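PDB 5WF2: AP-4 complex accessory subunit Tepsin, which probably associates with the AP-4 adaptor complex and may thereby take part in vesicular trafficking of proteins at the trans-Golgi network. Local coordinates for residues A[25-30]-A[60-65]. Sequence-based numbering, arbitrary orientation.
Sequences QQELSL and EAVLEL
Glu27, Leu28 and Leu30 of helix 25-35 pack against Ala61, Val62 and Leu65 of helix 59-68 in a buried, largely apolar helix-helix contact, with no hydrogen bond between segments 25-30 and 60-65. The segment axes approach to 9.1 Å and cross at -49°. Glu27 and Val62 lie closest along the backbones, with CA atoms 5.3 Å apart.

Glu27 sits at the centre and uses its aliphatic part. Its CG lies 3.6 Å from Val62 CG2, and the two side chains cross at about a right angle. CG also touches the methyl of Ala61. With CG1 anti to the Val62 backbone N (chi1 171°), the other methyl, CG2, is the one that meets Glu27; it also lies 3.8 Å from Glu27 CB. The Glu27 chain then bends at chi2 (82°), which turns the carboxylate away from segment 60-65, toward the N-terminal end of helix 59-68. There OE2 accepts a hydrogen bond from the backbone N of Asn58. Asn58 OD1 in turn accepts from Ala61 N, so one residue joins the carboxylate to the first turn of helix 59-68.

Both helices belong to the tepsin VHS/ENTH-like domain, an all-helical fold in which helix 25-35 packs on helix 59-68, as neighbouring helices do in ENTH and VHS domains. Helix 44-56 lies between them in sequence and covers one side of the contact. Its Phe50 touches both Leu30 and Val62.

Leu65 covers the Leu28 side. Its CD1 lies against the helix backbone, 3.7 Å from Leu28 N, and also meets Glu27 CB at 3.8 Å. Leu28 adds a looser touch through CB, 4.2 Å from the same methyl. At the Leu30 end, CD2 of Leu30 approaches Val62 CG2 at 4.3 Å. The next residue of helix 25-35, Val31, touches both Val62 and Leu65.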
ATOM      1  N   GLN A  25      -6.677 -15.387  -1.571  1.00 32.67           N
ATOM      2  CA  GLN A  25      -7.784 -14.816  -2.326  1.00 29.75           C
ATOM      3  C   GLN A  25      -8.532 -13.759  -1.517  1.00 30.33           C
ATOM      4  O   GLN A  25      -9.025 -12.771  -2.075  1.00 30.49           O
ATOM      5  CB  GLN A  25      -8.739 -15.926  -2.802  1.00 37.32           C
ATOM      6  CG  GLN A  25      -9.941 -15.359  -3.585  1.00 47.83           C
ATOM      7  CD  GLN A  25      -9.532 -14.479  -4.791  1.00 54.17           C
ATOM      8  OE1 GLN A  25      -9.972 -13.308  -4.914  1.00 45.98           O
ATOM      9  NE2 GLN A  25      -8.696 -15.046  -5.691  1.00 42.12           N
ATOM     10  N   GLN A  26      -8.635 -13.935  -0.200  1.00 26.91           N
ATOM     11  CA  GLN A  26      -9.297 -12.915   0.606  1.00 27.77           C
ATOM     12  C   GLN A  26      -8.485 -11.631   0.604  1.00 25.24           C
ATOM     13  O   GLN A  26      -9.037 -10.520   0.591  1.00 22.62           O
ATOM     14  CB  GLN A  26      -9.480 -13.407   2.036  1.00 31.89           C
ATOM     15  CG  GLN A  26     -10.421 -14.609   2.190  1.00 36.62           C
ATOM     16  CD  GLN A  26     -10.417 -15.176   3.619  1.00 41.76           C
ATOM     17  OE1 GLN A  26      -9.365 -15.311   4.236  1.00 34.69           O
ATOM     18  NE2 GLN A  26     -11.598 -15.506   4.148  1.00 34.10           N
ATOM     19  N   GLU A  27      -7.165 -11.774   0.650  1.00 26.91           N
ATOM     20  CA  GLU A  27      -6.311 -10.597   0.607  1.00 25.42           C
ATOM     21  C   GLU A  27      -6.444  -9.889  -0.733  1.00 22.63           C
ATOM     22  O   GLU A  27      -6.516  -8.653  -0.784  1.00 24.45           O
ATOM     23  CB  GLU A  27      -4.869 -11.021   0.938  1.00 23.92           C
ATOM     24  CG  GLU A  27      -4.658 -11.445   2.390  1.00 23.52           C
ATOM     25  CD  GLU A  27      -5.052 -12.893   2.741  1.00 27.62           C
ATOM     26  OE1 GLU A  27      -5.460 -13.672   1.855  1.00 30.30           O
ATOM     27  OE2 GLU A  27      -4.940 -13.258   3.929  1.00 29.72           O
ATOM     28  N   LEU A  28      -6.533 -10.643  -1.825  1.00 25.91           N
ATOM     29  CA  LEU A  28      -6.679 -10.016  -3.132  1.00 27.30           C
ATOM     30  C   LEU A  28      -7.993  -9.256  -3.233  1.00 29.17           C
ATOM     31  O   LEU A  28      -8.025  -8.119  -3.705  1.00 30.65           O
ATOM     32  CB  LEU A  28      -6.573 -11.057  -4.230  1.00 27.32           C
ATOM     33  CG  LEU A  28      -6.814 -10.480  -5.635  1.00 32.95           C
ATOM     34  CD1 LEU A  28      -5.824  -9.364  -6.007  1.00 35.64           C
ATOM     35  CD2 LEU A  28      -6.738 -11.570  -6.665  1.00 34.25           C
ATOM     36  N   SER A  29      -9.086  -9.866  -2.790  1.00 26.59           N
ATOM     37  CA  SER A  29     -10.373  -9.173  -2.789  1.00 27.83           C
ATOM     38  C   SER A  29     -10.298  -7.877  -2.012  1.00 29.70           C
ATOM     39  O   SER A  29     -10.876  -6.867  -2.433  1.00 27.07           O
ATOM     40  CB  SER A  29     -11.456 -10.059  -2.187  1.00 29.84           C
ATOM     41  OG  SER A  29     -11.515 -11.314  -2.857  1.00 35.95           O
ATOM     42  N   LEU A  30      -9.612  -7.889  -0.858  1.00 26.15           N
ATOM     43  CA  LEU A  30      -9.487  -6.674  -0.049  1.00 27.18           C
ATOM     44  C   LEU A  30      -8.763  -5.579  -0.822  1.00 23.83           C
ATOM     45  O   LEU A  30      -9.188  -4.415  -0.830  1.00 25.15           O
ATOM     46  CB  LEU A  30      -8.747  -6.970   1.266  1.00 23.03           C
ATOM     47  CG  LEU A  30      -8.605  -5.731   2.158  1.00 28.58           C
ATOM     48  CD1 LEU A  30      -9.968  -5.197   2.633  1.00 30.70           C
ATOM     49  CD2 LEU A  30      -7.670  -6.016   3.351  1.00 31.57           C
ATOM     50  N   GLU A  60       1.191  -9.292   5.508  1.00 22.48           N
ATOM     51  CA  GLU A  60       2.290  -9.310   4.558  1.00 22.44           C
ATOM     52  C   GLU A  60       1.787  -9.602   3.152  1.00 28.40           C
ATOM     53  O   GLU A  60       2.199  -8.955   2.183  1.00 21.94           O
ATOM     54  CB  GLU A  60       3.355 -10.326   4.992  1.00 30.87           C
ATOM     55  CG  GLU A  60       4.432 -10.422   3.984  1.00 34.21           C
ATOM     56  CD  GLU A  60       5.635 -11.223   4.431  1.00 41.77           C
ATOM     57  OE1 GLU A  60       5.651 -11.704   5.595  1.00 36.83           O
ATOM     58  OE2 GLU A  60       6.538 -11.364   3.575  1.00 38.64           O
ATOM     59  N   ALA A  61       0.861 -10.549   3.012  1.00 24.32           N
ATOM     60  CA  ALA A  61       0.334 -10.847   1.693  1.00 24.61           C
ATOM     61  C   ALA A  61      -0.452  -9.666   1.134  1.00 23.53           C
ATOM     62  O   ALA A  61      -0.362  -9.369  -0.054  1.00 24.45           O
ATOM     63  CB  ALA A  61      -0.549 -12.099   1.756  1.00 26.69           C
ATOM     64  N   VAL A  62      -1.228  -8.987   1.973  1.00 20.83           N
ATOM     65  CA  VAL A  62      -1.907  -7.749   1.549  1.00 22.64           C
ATOM     66  C   VAL A  62      -0.906  -6.735   0.994  1.00 23.41           C
ATOM     67  O   VAL A  62      -1.127  -6.111  -0.060  1.00 21.51           O
ATOM     68  CB  VAL A  62      -2.693  -7.146   2.724  1.00 23.00           C
ATOM     69  CG1 VAL A  62      -3.197  -5.747   2.338  1.00 25.18           C
ATOM     70  CG2 VAL A  62      -3.872  -8.029   3.120  1.00 24.49           C
ATOM     71  N   LEU A  63       0.187  -6.522   1.723  1.00 22.62           N
ATOM     72  CA  LEU A  63       1.201  -5.580   1.280  0.57 22.62           C
ATOM     73  C   LEU A  63       1.839  -6.035  -0.034  1.00 22.91           C
ATOM     74  O   LEU A  63       2.073  -5.220  -0.930  1.00 25.03           O
ATOM     75  CB  LEU A  63       2.249  -5.396   2.387  0.57 23.73           C
ATOM     76  CG  LEU A  63       3.189  -4.180   2.349  0.57 20.21           C
ATOM     77  CD1 LEU A  63       2.380  -2.912   2.326  0.57 26.32           C
ATOM     78  CD2 LEU A  63       4.137  -4.148   3.554  0.57 26.58           C
ATOM     79  N   GLU A  64       2.150  -7.320  -0.172  1.00 22.92           N
ATOM     80  CA  GLU A  64       2.696  -7.743  -1.447  1.00 24.46           C
ATOM     81  C   GLU A  64       1.698  -7.512  -2.581  1.00 28.55           C
ATOM     82  O   GLU A  64       2.102  -7.166  -3.700  1.00 26.64           O
ATOM     83  CB  GLU A  64       3.154  -9.200  -1.374  1.00 22.96           C
ATOM     84  CG  GLU A  64       4.376  -9.433  -0.486  1.00 28.27           C
ATOM     85  CD  GLU A  64       5.684  -8.982  -1.108  1.00 34.15           C
ATOM     86  OE1 GLU A  64       5.744  -8.813  -2.346  1.00 40.13           O
ATOM     87  OE2 GLU A  64       6.653  -8.823  -0.338  1.00 40.69           O
ATOM     88  N   LEU A  65       0.396  -7.645  -2.317  1.00 29.70           N
ATOM     89  CA  LEU A  65      -0.594  -7.413  -3.365  1.00 22.00           C
ATOM     90  C   LEU A  65      -0.772  -5.930  -3.644  1.00 27.13           C
ATOM     91  O   LEU A  65      -0.950  -5.519  -4.807  1.00 26.45           O
ATOM     92  CB  LEU A  65      -1.920  -8.078  -2.983  1.00 24.00           C
ATOM     93  CG  LEU A  65      -1.813  -9.612  -3.022  1.00 27.66           C
ATOM     94  CD1 LEU A  65      -2.920 -10.294  -2.271  1.00 31.53           C
ATOM     95  CD2 LEU A  65      -1.811 -10.051  -4.396  1.00 35.16           C
TER